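Long-range contact in putative diflavin flavoprotein A 3 (Nostoc sp., PDB 3FNI), which probably carries electrons from NADH to oxygen, reducing it to water, the chain here being its flavodoxin-like domain: residues I62-A67 with G98-I103. Residues are numbered along the deposited sequence; the frame is centred on the assembly and turned at random.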
loop_
_atom_site.group_PDB
_atom_site.type_symbol
_atom_site.label_atom_id
_atom_site.label_comp_id
_atom_site.label_asym_id
_atom_site.label_seq_id
_atom_site.Cartn_x
_atom_site.Cartn_y
_atom_site.Cartn_z
ATOM N N ILE A 62 -1.059 -0.351 0.988
ATOM C CA ILE A 62 -0.937 -0.774 2.373
ATOM C C ILE A 62 -1.509 -2.160 2.629
ATOM O O ILE A 62 -2.576 -2.508 2.129
ATOM C CB ILE A 62 -1.647 0.220 3.318
ATOM C CG1 ILE A 62 -1.202 1.653 3.009
ATOM C CG2 ILE A 62 -1.346 -0.139 4.769
ATOM C CD1 ILE A 62 0.286 1.869 3.075
ATOM N N GLY A 63 -0.774 -2.945 3.412
ATOM C CA GLY A 63 -1.214 -4.280 3.773
ATOM C C GLY A 63 -1.578 -4.230 5.244
ATOM O O GLY A 63 -0.891 -3.575 6.022
HETATM N N MSE A 64 -2.656 -4.901 5.635
HETATM C CA MSE A 64 -3.077 -4.888 7.029
HETATM C C MSE A 64 -2.100 -5.612 7.953
HETATM O O MSE A 64 -1.463 -6.594 7.567
HETATM C CB MSE A 64 -4.471 -5.504 7.169
HETATM C CG MSE A 64 -5.545 -4.806 6.342
HETATM SE SE MSE A 64 -5.536 -2.876 6.550
HETATM C CE MSE A 64 -5.919 -2.786 8.449
ATOM N N SER A 65 -1.987 -5.113 9.179
ATOM C CA SER A 65 -1.099 -5.703 10.163
ATOM C C SER A 65 -1.863 -6.531 11.184
ATOM O O SER A 65 -3.082 -6.389 11.339
ATOM C CB SER A 65 -0.303 -4.619 10.879
ATOM O OG SER A 65 0.758 -4.159 10.060
ATOM N N PRO A 66 -1.152 -7.410 11.902
ATOM C CA PRO A 66 -1.808 -8.248 12.905
ATOM C C PRO A 66 -2.320 -7.417 14.073
ATOM O O PRO A 66 -1.652 -6.491 14.526
ATOM C CB PRO A 66 -0.702 -9.214 13.328
ATOM C CG PRO A 66 0.212 -9.247 12.137
ATOM C CD PRO A 66 0.253 -7.815 11.722
ATOM N N ALA A 67 -3.515 -7.747 14.543
ATOM C CA ALA A 67 -4.106 -7.051 15.670
ATOM C C ALA A 67 -3.321 -7.400 16.931
ATOM O O ALA A 67 -3.623 -6.905 18.017
ATOM C CB ALA A 67 -5.558 -7.456 15.827
ATOM N N GLY A 98 -5.568 -14.039 9.398
ATOM C CA GLY A 98 -6.454 -14.361 10.510
ATOM C C GLY A 98 -6.430 -13.416 11.699
ATOM O O GLY A 98 -7.212 -13.579 12.636
ATOM N N ASP A 99 -5.544 -12.428 11.670
ATOM C CA ASP A 99 -5.437 -11.478 12.769
ATOM C C ASP A 99 -5.465 -10.046 12.242
ATOM O O ASP A 99 -5.123 -9.109 12.962
ATOM C CB ASP A 99 -4.135 -11.718 13.543
ATOM C CG ASP A 99 -4.180 -11.164 14.960
ATOM O OD1 ASP A 99 -3.130 -11.166 15.641
ATOM O OD2 ASP A 99 -5.265 -10.736 15.400
ATOM N N ASP A 100 -5.877 -9.882 10.988
ATOM C CA ASP A 100 -5.942 -8.563 10.361
ATOM C C ASP A 100 -6.662 -7.526 11.200
ATOM O O ASP A 100 -7.668 -7.807 11.857
ATOM C CB ASP A 100 -6.643 -8.633 8.996
ATOM C CG ASP A 100 -5.726 -9.077 7.883
ATOM O OD1 ASP A 100 -4.646 -9.608 8.184
ATOM O OD2 ASP A 100 -6.093 -8.902 6.697
ATOM N N GLU A 101 -6.126 -6.316 11.149
ATOM C CA GLU A 101 -6.688 -5.181 11.844
ATOM C C GLU A 101 -7.862 -4.791 10.943
ATOM O O GLU A 101 -7.826 -5.050 9.740
ATOM C CB GLU A 101 -5.647 -4.061 11.890
ATOM C CG GLU A 101 -5.934 -2.967 12.888
ATOM C CD GLU A 101 -5.762 -3.427 14.317
ATOM O OE1 GLU A 101 -4.644 -3.870 14.666
ATOM O OE2 GLU A 101 -6.740 -3.348 15.090
ATOM N N PRO A 102 -8.921 -4.183 11.506
ATOM C CA PRO A 102 -10.067 -3.794 10.672
ATOM C C PRO A 102 -9.620 -2.915 9.513
ATOM O O PRO A 102 -9.097 -1.821 9.722
ATOM C CB PRO A 102 -10.966 -3.035 11.643
ATOM C CG PRO A 102 -10.649 -3.662 12.958
ATOM C CD PRO A 102 -9.148 -3.831 12.916
ATOM N N ILE A 103 -9.833 -3.389 8.291
ATOM C CA ILE A 103 -9.436 -2.632 7.112
ATOM C C ILE A 103 -10.275 -1.367 6.893
ATOM O O ILE A 103 -9.731 -0.295 6.636
ATOM C CB ILE A 103 -9.477 -3.528 5.844
ATOM C CG1 ILE A 103 -9.224 -2.680 4.593
ATOM C CG2 ILE A 103 -10.809 -4.256 5.757
ATOM C CD1 ILE A 103 -8.966 -3.497 3.350
#
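Ala67 N donates to Asp99 O at 2.6 Å, with 152° at the hydrogen, a short and fairly straight bond. Two residues back on one backbone and two ahead on the other, Glu101 N reaches Ser65 O at 3.1 Å, but poor alignment makes this a weak bond. Together they form a single antiparallel bridge pairing Pro66 with Asp100, and a CA-H...O contact from Pro66 CA to Asp99 O (3.4 Å) lies inside it. Asp99 turns its CG away from its own N (chi1 -158°), which brings the carboxylate alongside Ala67, OD2 lying 3.3 Å from Ala67 CB. With an alanine here the backbone carbonyl would remain, but the carboxylate's cover over Ala67 CB and Pro66 CB would probably be lost. The carboxylate of Glu101 also meets this segment, its OE1 lying 3.4 Å from Ala67 CA. Farther in, selenomethionine Met64 curls at chi2 and chi3, placing CE 3.2 Å from Glu101 O and SE 4.1 Å from Ile103 CB. The side chains of Asp100 and Met64 cross at about a right angle, with Asp100 OD2 against Met64 CB, while Asp100 OD1 is held by Thr95 and Tyr15. The arrangement joins the loops that follow neighbouring parallel strands 57-63 and 89-93 at their C-terminal ends, the edge where flavodoxin-like folds characteristically bind FMN.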